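Long-range contacts in exotoxin 5 (Staphylococcus aureus subsp. aureus COL, PDB 3R2I), which is of unknown function but belongs to the staphylococcal superantigen-like exotoxins, which pair an OB-fold domain with a beta-grasp domain: residues S152-Q157 / K239-I244; F167-L172 / E195-Y200; K100-G105 / G132-G137. All coordinates share one frame; numbering follows the deposited sequence.

Overall arrangement
Following the chain from the N terminus, contact 3 closes first: K100-G105 is met by G132-G137 after 26 intervening residues without helix, joining two parallel strands of the OB-fold domain. The chain then enters the beta-grasp domain, where S152-Q157 opens contact 1, closed only near the C terminus by K239-I244. Contact 2 is nested inside that long loop and links strand 167-172, one of the two outermost strands of its sheet, to the end of helix 182-197. Contacts 1 and 2 touch, because strands 155-160 and 167-172 are neighbours in one sheet. Contact 3 lies on the opposite side of the chain's centre, its centre about 27 Å from that of contact 1.

Contact 1. Residues S152-Q157 / K239-I244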
ATOM      1  N   SER A 152       8.634  12.624  -5.247  1.00 38.79           N
ATOM      2  CA  SER A 152       7.792  12.591  -6.435  1.00 36.88           C
ATOM      3  C   SER A 152       6.514  13.278  -5.966  1.00 33.29           C
ATOM      4  O   SER A 152       6.144  13.197  -4.795  1.00 32.11           O
ATOM      5  CB  SER A 152       7.470  11.163  -6.896  1.00 35.99           C
ATOM      6  OG  SER A 152       8.629  10.418  -7.216  1.00 39.44           O
ATOM      7  N   ASN A 153       5.825  13.927  -6.881  1.00 30.37           N
ATOM      8  CA  ASN A 153       4.628  14.655  -6.528  1.00 28.47           C
ATOM      9  C   ASN A 153       3.615  14.545  -7.665  1.00 26.23           C
ATOM     10  O   ASN A 153       3.327  15.529  -8.339  1.00 27.05           O
ATOM     11  CB  ASN A 153       5.029  16.104  -6.237  1.00 27.41           C
ATOM     12  CG  ASN A 153       3.829  17.001  -5.918  1.00 28.87           C
ATOM     13  OD1 ASN A 153       3.852  18.179  -6.259  1.00 30.53           O
ATOM     14  ND2 ASN A 153       2.759  16.442  -5.350  1.00 21.29           N
ATOM     15  N   PRO A 154       3.148  13.318  -7.946  1.00 25.17           N
ATOM     16  CA  PRO A 154       2.166  13.101  -8.990  1.00 25.27           C
ATOM     17  C   PRO A 154       0.819  13.696  -8.621  1.00 25.04           C
ATOM     18  O   PRO A 154       0.458  13.718  -7.463  1.00 21.84           O
ATOM     19  CB  PRO A 154       2.056  11.584  -9.067  1.00 24.44           C
ATOM     20  CG  PRO A 154       2.437  11.114  -7.742  1.00 24.52           C
ATOM     21  CD  PRO A 154       3.574  12.040  -7.359  1.00 25.51           C
ATOM     22  N   SER A 155       0.083  14.181  -9.616  1.00 27.27           N
ATOM     23  CA  SER A 155      -1.232  14.766  -9.336  1.00 27.67           C
ATOM     24  C   SER A 155      -2.146  13.645  -8.864  1.00 25.80           C
ATOM     25  O   SER A 155      -1.909  12.493  -9.180  1.00 24.67           O
ATOM     26  CB  SER A 155      -1.806  15.444 -10.580  1.00 28.34           C
ATOM     27  OG  SER A 155      -2.033  14.469 -11.573  1.00 34.12           O
ATOM     28  N   LEU A 156      -3.153  13.993  -8.073  1.00 24.45           N
ATOM     29  CA  LEU A 156      -4.120  13.039  -7.551  1.00 24.47           C
ATOM     30  C   LEU A 156      -5.443  13.757  -7.551  1.00 25.30           C
ATOM     31  O   LEU A 156      -5.549  14.824  -6.939  1.00 26.37           O
ATOM     32  CB  LEU A 156      -3.746  12.603  -6.121  1.00 23.75           C
ATOM     33  CG  LEU A 156      -4.692  11.706  -5.284  1.00 25.14           C
ATOM     34  CD1 LEU A 156      -5.024  10.387  -5.947  1.00 24.81           C
ATOM     35  CD2 LEU A 156      -4.085  11.459  -3.899  1.00 24.21           C
ATOM     36  N   GLN A 157      -6.399  13.238  -8.319  1.00 26.39           N
ATOM     37  CA  GLN A 157      -7.728  13.805  -8.406  1.00 27.61           C
ATOM     38  C   GLN A 157      -8.729  12.789  -7.951  1.00 24.25           C
ATOM     39  O   GLN A 157      -8.630  11.639  -8.328  1.00 25.16           O
ATOM     40  CB  GLN A 157      -8.149  14.136  -9.841  1.00 29.86           C
ATOM     41  CG  GLN A 157      -7.677  15.416 -10.379  1.00 39.10           C
ATOM     42  CD  GLN A 157      -8.539  15.857 -11.566  1.00 44.77           C
ATOM     43  OE1 GLN A 157      -8.968  15.031 -12.380  1.00 43.49           O
ATOM     44  NE2 GLN A 157      -8.800  17.168 -11.655  1.00 42.36           N
ATOM     45  N   LYS A 239       8.838   7.806  -9.939  1.00 30.81           N
ATOM     46  CA  LYS A 239       8.979   8.900 -10.874  1.00 34.81           C
ATOM     47  C   LYS A 239       8.267   8.582 -12.211  1.00 34.83           C
ATOM     48  O   LYS A 239       8.091   9.475 -13.047  1.00 34.82           O
ATOM     49  CB  LYS A 239      10.453   9.313 -11.109  1.00 36.93           C
ATOM     50  CG  LYS A 239      11.301   8.405 -12.030  1.00 46.57           C
ATOM     51  CD  LYS A 239      12.085   7.234 -11.355  1.00 55.80           C
ATOM     52  CE  LYS A 239      13.361   7.713 -10.593  1.00 55.95           C
ATOM     53  NZ  LYS A 239      14.158   6.576 -10.050  1.00 54.81           N
ATOM     54  N   GLN A 240       7.846   7.325 -12.394  1.00 33.56           N
ATOM     55  CA  GLN A 240       7.161   6.919 -13.600  1.00 33.04           C
ATOM     56  C   GLN A 240       5.660   7.048 -13.493  1.00 31.95           C
ATOM     57  O   GLN A 240       4.947   6.726 -14.422  1.00 32.53           O
ATOM     58  CB  GLN A 240       7.540   5.497 -13.941  1.00 34.29           C
ATOM     59  CG  GLN A 240       9.024   5.354 -14.255  1.00 38.24           C
ATOM     60  CD  GLN A 240       9.426   6.186 -15.456  1.00 42.52           C
ATOM     61  OE1 GLN A 240       8.738   6.202 -16.475  1.00 42.32           O
ATOM     62  NE2 GLN A 240      10.532   6.888 -15.332  1.00 45.25           N
ATOM     63  N   ILE A 241       5.167   7.461 -12.338  1.00 30.82           N
ATOM     64  CA  ILE A 241       3.742   7.656 -12.160  1.00 29.38           C
ATOM     65  C   ILE A 241       3.385   9.007 -12.779  1.00 31.02           C
ATOM     66  O   ILE A 241       3.884  10.052 -12.344  1.00 32.04           O
ATOM     67  CB  ILE A 241       3.360   7.690 -10.666  1.00 28.12           C
ATOM     68  CG1 ILE A 241       3.667   6.340 -10.011  1.00 27.58           C
ATOM     69  CG2 ILE A 241       1.858   8.026 -10.512  1.00 22.88           C
ATOM     70  CD1 ILE A 241       3.572   6.364  -8.496  1.00 23.02           C
ATOM     71  N   LYS A 242       2.567   8.979 -13.820  1.00 31.65           N
ATOM     72  CA  LYS A 242       2.131  10.186 -14.494  1.00 31.28           C
ATOM     73  C   LYS A 242       1.069  10.900 -13.643  1.00 29.46           C
ATOM     74  O   LYS A 242       1.190  12.091 -13.346  1.00 29.72           O
ATOM     75  CB  LYS A 242       1.548   9.824 -15.850  1.00 32.87           C
ATOM     76  CG  LYS A 242       1.142  11.035 -16.702  1.00 35.11           C
ATOM     77  CD  LYS A 242       0.655  10.588 -18.073  1.00 40.77           C
ATOM     78  CE  LYS A 242       0.200  11.774 -18.924  1.00 48.30           C
ATOM     79  NZ  LYS A 242      -0.264  11.390 -20.300  1.00 52.64           N
ATOM     80  N   ASN A 243       0.024  10.175 -13.268  1.00 26.53           N
ATOM     81  CA  ASN A 243      -1.035  10.741 -12.453  1.00 25.01           C
ATOM     82  C   ASN A 243      -1.841   9.647 -11.789  1.00 23.39           C
ATOM     83  O   ASN A 243      -1.683   8.470 -12.096  1.00 23.27           O
ATOM     84  CB  ASN A 243      -1.947  11.637 -13.303  1.00 25.26           C
ATOM     85  CG  ASN A 243      -2.622  10.884 -14.420  1.00 27.32           C
ATOM     86  OD1 ASN A 243      -2.206  10.960 -15.562  1.00 31.55           O
ATOM     87  ND2 ASN A 243      -3.597  10.084 -14.085  1.00 32.16           N
ATOM     88  N   ILE A 244      -2.659  10.042 -10.827  1.00 21.68           N
ATOM     89  CA  ILE A 244      -3.489   9.111 -10.117  1.00 20.93           C
ATOM     90  C   ILE A 244      -4.891   9.680 -10.148  1.00 20.98           C
ATOM     91  O   ILE A 244      -5.119  10.848  -9.831  1.00 20.08           O
ATOM     92  CB  ILE A 244      -3.059   8.894  -8.663  1.00 21.23           C
ATOM     93  CG1 ILE A 244      -1.585   8.510  -8.568  1.00 20.79           C
ATOM     94  CG2 ILE A 244      -3.961   7.822  -8.002  1.00 16.35           C
ATOM     95  CD1 ILE A 244      -1.087   8.497  -7.085  1.00 18.33           C
TER
HETATM   96  O   HOH W   1      -4.518  13.223 -11.386  1.00 30.38           O
HETATM   97  O   HOH W   2       1.379  14.375 -12.203  1.00 33.91           O
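The carbonyl oxygen I244 O is gripped from several directions. It accepts a nearly straight hydrogen bond (162°) from Q157 N at 3.1 Å and a second bond from a water. L156 CA adds a weaker CA-H...O contact to I244 O at 3.3 Å. The same water also bonds to S155 OG, so the serine hydroxyl reaches the neighbouring strand through a bridge. S155 can do this because OG lies between its own backbone N and carbonyl carbon (chi1 64°), which also sets S155 OG 3.3 Å from N243 CB. The backbone ladder continues with I244 N donating to S155 O at 3.0 Å, a more bent bond of 142°. S155 N and K242 O do not meet directly; a second water accepts from the first and donates to the second. Here K242 and N243 both face N212 on the other flank, a classic beta bulge; the amide of N243 suits the site by donating to the N212 side chain.

Branched and apolar residues meet on the buried side. L156, with CG anti to its backbone N, brings CD1 within 3.5 Å of I244 CG2, a tight contact. P154, which has no N-H to offer a partner, instead lays CB 3.8 Å from I241 CG2. Strand 241-248 is the central strand of the five in the beta-grasp sheet, with strand 207-213 on its far flank; strand 155-160 lies between it and the edge strand 167-172, and helix 182-197 covers I241 and I244 through L185 and I189.

Contact 2. Residues F167-L172 / E195-Y200; sequences FSINEL and EKYRLY
Y197, in the last turn of helix 182-197, reaches over to I169 and E171 on strand 167-172, an edge strand of the beta-grasp sheet within this chain. In this fold a helix packs across a mixed sheet, and the contact joins the end of that helix to the sheet's border. A tyrosine suits the place because its ring spans the gap between backbones whose nearest CA atoms here, those of I169 and Y197, are 10.8 Å apart.

The tight part surrounds its hydroxyl. Y197 OH donates a very short hydrogen bond to E171 OE1, modelled at 2.5 Å, though its exact length is doubtful. I169 CG2 packs 3.3 Å from the same Y197 OH. L192, earlier in the same helix, touches both Y197 and E171, and V158 of the adjacent strand also meets the tyrosine.

Two looser margins flank this centre. At one end F167 makes ordinary van der Waals contact, CE2 lying 4.1 Å from Y197 CE2. At the other is the solvent-exposed K196, whose flexible chain, bent at chi2 and chi3, suits a surface pairing.

E171 divides its carboxylate between the two helix residues. A bend at chi2 (-77°) carries the group toward the helix, its plane turned 75° from the tyrosine ring. The salt bridge from K196 NZ to E171 OE2 is long, 3.5 Å, and E171 OE2 lies even nearer to K196 CE, at 3.3 Å.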
ATOM      1  N   PHE A 167     -18.241  16.122  -9.096  1.00 23.92           N
ATOM      2  CA  PHE A 167     -17.160  16.905  -8.593  1.00 22.70           C
ATOM      3  C   PHE A 167     -15.871  16.355  -9.031  1.00 21.64           C
ATOM      4  O   PHE A 167     -15.788  15.196  -9.392  1.00 22.00           O
ATOM      5  CB  PHE A 167     -17.191  16.999  -7.077  1.00 21.09           C
ATOM      6  CG  PHE A 167     -17.099  15.672  -6.350  1.00 19.50           C
ATOM      7  CD1 PHE A 167     -18.226  15.085  -5.822  1.00 19.00           C
ATOM      8  CD2 PHE A 167     -15.852  15.076  -6.100  1.00 19.39           C
ATOM      9  CE1 PHE A 167     -18.146  13.883  -5.115  1.00 21.92           C
ATOM     10  CE2 PHE A 167     -15.757  13.928  -5.413  1.00 16.42           C
ATOM     11  CZ  PHE A 167     -16.921  13.303  -4.907  1.00 20.62           C
ATOM     12  N   SER A 168     -14.861  17.203  -8.955  1.00 21.63           N
ATOM     13  CA  SER A 168     -13.493  16.848  -9.284  1.00 22.21           C
ATOM     14  C   SER A 168     -12.581  17.652  -8.346  1.00 19.35           C
ATOM     15  O   SER A 168     -12.654  18.864  -8.322  1.00 22.38           O
ATOM     16  CB  SER A 168     -13.217  17.152 -10.762  1.00 23.55           C
ATOM     17  OG  SER A 168     -11.883  16.783 -11.044  1.00 29.99           O
ATOM     18  N   ILE A 169     -11.747  16.996  -7.560  1.00 18.21           N
ATOM     19  CA  ILE A 169     -10.916  17.684  -6.562  1.00 18.39           C
ATOM     20  C   ILE A 169      -9.476  17.175  -6.534  1.00 19.55           C
ATOM     21  O   ILE A 169      -9.242  15.969  -6.459  1.00 20.04           O
ATOM     22  CB  ILE A 169     -11.518  17.436  -5.160  1.00 18.10           C
ATOM     23  CG1 ILE A 169     -12.905  18.082  -5.042  1.00 18.90           C
ATOM     24  CG2 ILE A 169     -10.614  17.917  -4.001  1.00 16.53           C
ATOM     25  CD1 ILE A 169     -13.673  17.583  -3.850  1.00 18.22           C
ATOM     26  N   ASN A 170      -8.517  18.093  -6.599  1.00 20.81           N
ATOM     27  CA  ASN A 170      -7.103  17.750  -6.499  1.00 20.92           C
ATOM     28  C   ASN A 170      -6.679  17.627  -5.060  1.00 21.79           C
ATOM     29  O   ASN A 170      -7.143  18.379  -4.190  1.00 22.95           O
ATOM     30  CB  ASN A 170      -6.242  18.809  -7.201  1.00 22.66           C
ATOM     31  CG  ASN A 170      -6.151  18.562  -8.695  1.00 19.95           C
ATOM     32  OD1 ASN A 170      -5.497  17.631  -9.112  1.00 26.67           O
ATOM     33  ND2 ASN A 170      -6.786  19.397  -9.492  1.00 23.36           N
ATOM     34  N   GLU A 171      -5.789  16.678  -4.822  1.00 21.85           N
ATOM     35  CA  GLU A 171      -5.224  16.402  -3.510  1.00 21.28           C
ATOM     36  C   GLU A 171      -3.712  16.438  -3.685  1.00 21.62           C
ATOM     37  O   GLU A 171      -3.221  16.203  -4.767  1.00 21.12           O
ATOM     38  CB  GLU A 171      -5.651  15.010  -3.067  1.00 20.94           C
ATOM     39  CG  GLU A 171      -7.158  14.878  -2.915  1.00 23.01           C
ATOM     40  CD  GLU A 171      -7.666  15.523  -1.645  1.00 24.41           C
ATOM     41  OE1 GLU A 171      -8.888  15.758  -1.547  1.00 25.45           O
ATOM     42  OE2 GLU A 171      -6.840  15.735  -0.724  1.00 26.26           O
ATOM     43  N   LEU A 172      -2.972  16.735  -2.621  1.00 22.78           N
ATOM     44  CA  LEU A 172      -1.526  16.849  -2.719  1.00 23.24           C
ATOM     45  C   LEU A 172      -0.893  15.560  -2.151  1.00 24.53           C
ATOM     46  O   LEU A 172      -0.944  15.276  -0.963  1.00 23.43           O
ATOM     47  CB  LEU A 172      -1.064  18.093  -1.997  1.00 23.55           C
ATOM     48  CG  LEU A 172       0.344  18.601  -2.297  1.00 26.98           C
ATOM     49  CD1 LEU A 172       0.483  18.972  -3.819  1.00 18.04           C
ATOM     50  CD2 LEU A 172       0.697  19.796  -1.405  1.00 26.30           C
ATOM     51  N   GLU A 195     -11.011   9.318   5.282  1.00 23.08           N
ATOM     52  CA  GLU A 195     -11.085  10.515   6.146  1.00 25.26           C
ATOM     53  C   GLU A 195     -11.755  11.712   5.472  1.00 24.92           C
ATOM     54  O   GLU A 195     -12.617  12.349   6.079  1.00 24.82           O
ATOM     55  CB  GLU A 195      -9.705  11.031   6.621  1.00 27.18           C
ATOM     56  CG  GLU A 195      -8.596  10.037   7.024  1.00 36.67           C
ATOM     57  CD  GLU A 195      -8.740   9.310   8.363  1.00 53.69           C
ATOM     58  OE1 GLU A 195      -9.906   9.040   8.845  1.00 56.01           O
ATOM     59  OE2 GLU A 195      -7.622   8.999   8.918  1.00 55.88           O
ATOM     60  N   LYS A 196     -11.405  11.993   4.223  1.00 23.45           N
ATOM     61  CA  LYS A 196     -11.941  13.193   3.544  1.00 26.13           C
ATOM     62  C   LYS A 196     -13.236  12.932   2.843  1.00 24.90           C
ATOM     63  O   LYS A 196     -14.093  13.798   2.829  1.00 28.71           O
ATOM     64  CB  LYS A 196     -10.987  13.682   2.460  1.00 27.22           C
ATOM     65  CG  LYS A 196      -9.544  13.645   2.860  1.00 34.26           C
ATOM     66  CD  LYS A 196      -8.906  14.929   3.327  1.00 44.15           C
ATOM     67  CE  LYS A 196      -8.464  15.783   2.139  1.00 46.81           C
ATOM     68  NZ  LYS A 196      -7.384  16.735   2.566  1.00 50.68           N
ATOM     69  N   TYR A 197     -13.400  11.743   2.264  1.00 23.04           N
ATOM     70  CA  TYR A 197     -14.605  11.456   1.491  1.00 22.80           C
ATOM     71  C   TYR A 197     -15.586  10.471   2.105  1.00 22.46           C
ATOM     72  O   TYR A 197     -16.604  10.161   1.496  1.00 21.87           O
ATOM     73  CB  TYR A 197     -14.198  11.005   0.087  1.00 22.25           C
ATOM     74  CG  TYR A 197     -13.365  12.065  -0.643  1.00 21.54           C
ATOM     75  CD1 TYR A 197     -12.004  12.194  -0.396  1.00 21.66           C
ATOM     76  CD2 TYR A 197     -13.946  12.939  -1.559  1.00 20.08           C
ATOM     77  CE1 TYR A 197     -11.244  13.164  -1.021  1.00 20.16           C
ATOM     78  CE2 TYR A 197     -13.196  13.923  -2.187  1.00 20.48           C
ATOM     79  CZ  TYR A 197     -11.837  14.030  -1.910  1.00 22.84           C
ATOM     80  OH  TYR A 197     -11.062  15.008  -2.520  1.00 16.56           O
ATOM     81  N   ARG A 198     -15.285  10.004   3.310  1.00 21.09           N
ATOM     82  CA  ARG A 198     -16.101   9.036   4.005  1.00 21.75           C
ATOM     83  C   ARG A 198     -16.335   7.714   3.262  1.00 21.28           C
ATOM     84  O   ARG A 198     -17.420   7.126   3.377  1.00 19.45           O
ATOM     85  CB  ARG A 198     -17.424   9.639   4.476  1.00 22.68           C
ATOM     86  CG  ARG A 198     -17.231  10.779   5.446  1.00 28.76           C
ATOM     87  CD  ARG A 198     -18.569  11.308   6.035  1.00 38.17           C
ATOM     88  NE  ARG A 198     -19.235  10.321   6.887  1.00 43.33           N
ATOM     89  CZ  ARG A 198     -18.955  10.124   8.179  1.00 49.70           C
ATOM     90  NH1 ARG A 198     -18.007  10.857   8.781  1.00 50.74           N
ATOM     91  NH2 ARG A 198     -19.626   9.195   8.880  1.00 48.01           N
ATOM     92  N   LEU A 199     -15.338   7.257   2.533  1.00 19.09           N
ATOM     93  CA  LEU A 199     -15.353   5.946   1.941  1.00 20.35           C
ATOM     94  C   LEU A 199     -15.523   4.907   3.012  1.00 20.71           C
ATOM     95  O   LEU A 199     -14.911   4.989   4.032  1.00 20.17           O
ATOM     96  CB  LEU A 199     -14.091   5.688   1.136  1.00 19.53           C
ATOM     97  CG  LEU A 199     -13.967   4.328   0.461  1.00 20.66           C
ATOM     98  CD1 LEU A 199     -15.048   4.134  -0.543  1.00 19.15           C
ATOM     99  CD2 LEU A 199     -12.627   4.148  -0.173  1.00 14.93           C
ATOM    100  N   TYR A 200     -16.401   3.960   2.751  1.00 22.28           N
ATOM    101  CA  TYR A 200     -16.826   2.931   3.683  1.00 24.45           C
ATOM    102  C   TYR A 200     -17.571   3.417   4.939  1.00 28.58           C
ATOM    103  O   TYR A 200     -17.840   2.655   5.811  1.00 30.09           O
ATOM    104  CB  TYR A 200     -15.685   2.000   4.063  1.00 23.38           C
ATOM    105  CG  TYR A 200     -14.789   1.586   2.953  1.00 20.51           C
ATOM    106  CD1 TYR A 200     -15.278   1.117   1.763  1.00 24.31           C
ATOM    107  CD2 TYR A 200     -13.447   1.640   3.102  1.00 21.28           C
ATOM    108  CE1 TYR A 200     -14.464   0.750   0.781  1.00 22.45           C
ATOM    109  CE2 TYR A 200     -12.636   1.271   2.130  1.00 23.18           C
ATOM    110  CZ  TYR A 200     -13.146   0.800   0.964  1.00 21.12           C
ATOM    111  OH  TYR A 200     -12.311   0.461  -0.008  1.00 21.58           O
TER

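Contact 3. Residues K100-G105 / G132-G137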
ATOM      1  N   LYS A 100       6.793  -8.839  11.296  1.00 22.49           N
ATOM      2  CA  LYS A 100       6.812 -10.172  10.699  1.00 23.14           C
ATOM      3  C   LYS A 100       6.163  -9.996   9.325  1.00 21.68           C
ATOM      4  O   LYS A 100       4.963  -9.821   9.214  1.00 21.82           O
ATOM      5  CB  LYS A 100       6.142 -11.231  11.589  1.00 23.36           C
ATOM      6  CG  LYS A 100       6.023 -12.608  10.909  1.00 25.64           C
ATOM      7  CD  LYS A 100       5.437 -13.692  11.821  1.00 28.56           C
ATOM      8  CE  LYS A 100       6.491 -14.435  12.714  1.00 34.31           C
ATOM      9  NZ  LYS A 100       7.155 -13.759  13.836  1.00 32.54           N
ATOM     10  N   VAL A 101       6.992  -9.962   8.278  1.00 21.92           N
ATOM     11  CA  VAL A 101       6.519  -9.716   6.921  1.00 20.39           C
ATOM     12  C   VAL A 101       6.449 -11.006   6.133  1.00 20.91           C
ATOM     13  O   VAL A 101       7.471 -11.668   5.918  1.00 19.99           O
ATOM     14  CB  VAL A 101       7.404  -8.669   6.250  1.00 21.66           C
ATOM     15  CG1 VAL A 101       6.896  -8.338   4.827  1.00 21.02           C
ATOM     16  CG2 VAL A 101       7.413  -7.403   7.104  1.00 18.88           C
ATOM     17  N   PHE A 102       5.225 -11.358   5.729  1.00 20.47           N
ATOM     18  CA  PHE A 102       4.952 -12.608   5.021  1.00 20.37           C
ATOM     19  C   PHE A 102       5.309 -12.493   3.564  1.00 22.27           C
ATOM     20  O   PHE A 102       5.159 -11.412   2.952  1.00 24.58           O
ATOM     21  CB  PHE A 102       3.479 -13.035   5.181  1.00 18.02           C
ATOM     22  CG  PHE A 102       3.140 -13.525   6.556  1.00 21.08           C
ATOM     23  CD1 PHE A 102       3.097 -12.651   7.641  1.00 21.44           C
ATOM     24  CD2 PHE A 102       2.878 -14.857   6.788  1.00 24.44           C
ATOM     25  CE1 PHE A 102       2.820 -13.107   8.925  1.00 23.39           C
ATOM     26  CE2 PHE A 102       2.598 -15.322   8.083  1.00 27.21           C
ATOM     27  CZ  PHE A 102       2.563 -14.446   9.147  1.00 24.60           C
ATOM     28  N   LEU A 103       5.830 -13.598   3.035  1.00 22.66           N
ATOM     29  CA  LEU A 103       6.228 -13.712   1.644  1.00 24.04           C
ATOM     30  C   LEU A 103       5.361 -14.806   1.081  1.00 25.66           C
ATOM     31  O   LEU A 103       5.433 -15.952   1.495  1.00 27.98           O
ATOM     32  CB  LEU A 103       7.696 -14.067   1.540  1.00 24.62           C
ATOM     33  CG  LEU A 103       8.659 -13.140   2.293  1.00 21.77           C
ATOM     34  CD1 LEU A 103      10.089 -13.780   2.337  1.00 18.88           C
ATOM     35  CD2 LEU A 103       8.642 -11.783   1.615  1.00 20.08           C
ATOM     36  N   LEU A 104       4.504 -14.413   0.160  1.00 27.13           N
ATOM     37  CA  LEU A 104       3.522 -15.281  -0.434  1.00 29.85           C
ATOM     38  C   LEU A 104       3.602 -15.214  -1.943  1.00 31.91           C
ATOM     39  O   LEU A 104       4.204 -14.307  -2.508  1.00 32.28           O
ATOM     40  CB  LEU A 104       2.110 -14.837   0.015  1.00 28.01           C
ATOM     41  CG  LEU A 104       1.822 -14.827   1.519  1.00 26.33           C
ATOM     42  CD1 LEU A 104       0.539 -14.057   1.818  1.00 26.02           C
ATOM     43  CD2 LEU A 104       1.768 -16.283   2.091  1.00 25.51           C
ATOM     44  N   GLY A 105       2.996 -16.207  -2.567  1.00 36.03           N
ATOM     45  CA  GLY A 105       2.906 -16.314  -4.025  1.00 39.27           C
ATOM     46  C   GLY A 105       4.225 -16.347  -4.739  1.00 40.59           C
ATOM     47  O   GLY A 105       5.129 -17.063  -4.340  1.00 41.58           O
ATOM     48  N   GLY A 132       3.618  -7.436  18.074  1.00 25.13           N
ATOM     49  CA  GLY A 132       4.226  -7.680  16.743  1.00 22.83           C
ATOM     50  C   GLY A 132       3.240  -7.356  15.626  1.00 22.98           C
ATOM     51  O   GLY A 132       2.041  -7.601  15.750  1.00 22.33           O
ATOM     52  N   ILE A 133       3.778  -6.793  14.544  1.00 23.04           N
ATOM     53  CA  ILE A 133       3.045  -6.401  13.374  1.00 22.35           C
ATOM     54  C   ILE A 133       3.264  -7.442  12.260  1.00 22.98           C
ATOM     55  O   ILE A 133       4.356  -7.594  11.740  1.00 21.16           O
ATOM     56  CB  ILE A 133       3.510  -5.007  12.989  1.00 22.97           C
ATOM     57  CG1 ILE A 133       3.254  -4.108  14.195  1.00 25.38           C
ATOM     58  CG2 ILE A 133       2.823  -4.500  11.738  1.00 21.56           C
ATOM     59  CD1 ILE A 133       3.838  -2.793  14.136  1.00 29.49           C
ATOM     60  N   TYR A 134       2.206  -8.197  11.963  1.00 22.70           N
ATOM     61  CA  TYR A 134       2.219  -9.210  10.927  1.00 22.52           C
ATOM     62  C   TYR A 134       1.688  -8.539   9.674  1.00 22.38           C
ATOM     63  O   TYR A 134       0.517  -8.170   9.654  1.00 20.47           O
ATOM     64  CB  TYR A 134       1.284 -10.364  11.336  1.00 22.26           C
ATOM     65  CG  TYR A 134       1.759 -11.188  12.506  1.00 22.57           C
ATOM     66  CD1 TYR A 134       1.492 -12.550  12.575  1.00 27.25           C
ATOM     67  CD2 TYR A 134       2.530 -10.633  13.524  1.00 27.91           C
ATOM     68  CE1 TYR A 134       1.908 -13.308  13.666  1.00 29.66           C
ATOM     69  CE2 TYR A 134       2.967 -11.399  14.589  1.00 27.61           C
ATOM     70  CZ  TYR A 134       2.638 -12.726  14.661  1.00 27.00           C
ATOM     71  OH  TYR A 134       3.068 -13.472  15.742  1.00 35.52           O
ATOM     72  N   SER A 135       2.544  -8.341   8.654  1.00 23.09           N
ATOM     73  CA  SER A 135       2.120  -7.673   7.405  1.00 21.88           C
ATOM     74  C   SER A 135       2.509  -8.528   6.200  1.00 20.47           C
ATOM     75  O   SER A 135       3.336  -9.435   6.344  1.00 19.89           O
ATOM     76  CB  SER A 135       2.696  -6.248   7.301  1.00 22.77           C
ATOM     77  OG  SER A 135       2.275  -5.575   6.102  1.00 23.72           O
ATOM     78  N   VAL A 136       1.849  -8.278   5.059  1.00 17.73           N
ATOM     79  CA  VAL A 136       2.112  -8.977   3.816  1.00 16.71           C
ATOM     80  C   VAL A 136       2.759  -8.053   2.771  1.00 17.79           C
ATOM     81  O   VAL A 136       2.250  -6.965   2.488  1.00 19.53           O
ATOM     82  CB  VAL A 136       0.815  -9.580   3.211  1.00 17.66           C
ATOM     83  CG1 VAL A 136       1.120 -10.307   1.908  1.00 17.33           C
ATOM     84  CG2 VAL A 136       0.131 -10.533   4.172  1.00 15.93           C
ATOM     85  N   GLY A 137       3.906  -8.452   2.235  1.00 17.72           N
ATOM     86  CA  GLY A 137       4.574  -7.684   1.176  1.00 17.75           C
ATOM     87  C   GLY A 137       5.119  -6.325   1.535  1.00 18.30           C
ATOM     88  O   GLY A 137       5.667  -6.131   2.623  1.00 18.41           O
TER
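K100 runs along the ring of Y134, the two side chains pointing the same way from neighbouring parallel strands. K100 CB starts 4.1 Å from Y134 CD2. The chain is extended through chi1 and chi2 (174° and 176°), which places K100 CD over the centre of the Y134 ring, 4.1 Å from the centroid and 13° off the normal: a CH-pi contact. Bends at chi3 and chi4 then turn the chain, and NZ finds its hydrogen-bond partner in N91 of strand 87-94. Lysine suits the site because its CD covers the ring face while its ammonium group reaches N91. Y134 is held at its far end too, its hydroxyl bonding to D128.

F102 comes next on this face. Its CE1 approaches Y134 CD1 to 3.9 Å, and the carbonyl oxygen of S135 lies in its ring plane at the edge, 3.5 Å from F102 CD1. V136 continues the row, with CG1 3.8 Å from L104 CD1. The other face carries V101 and S135, both buried; the small S135 satisfies its hydroxyl by bonding to V123 N.

Beneath the side chains the backbone ladder is regular. K100 N donates to I133 O at 2.8 Å and K100 O accepts from S135 N; F102 repeats the pattern, donating to S135 O and accepting a longer bond from G137 N. G137 takes a positive phi, a conformation glycine adopts easily, as the strand breaks. Strands 97-103 and 133-141 probably correspond to the third and fifth strands of the OB fold, the pair that runs parallel in that barrel.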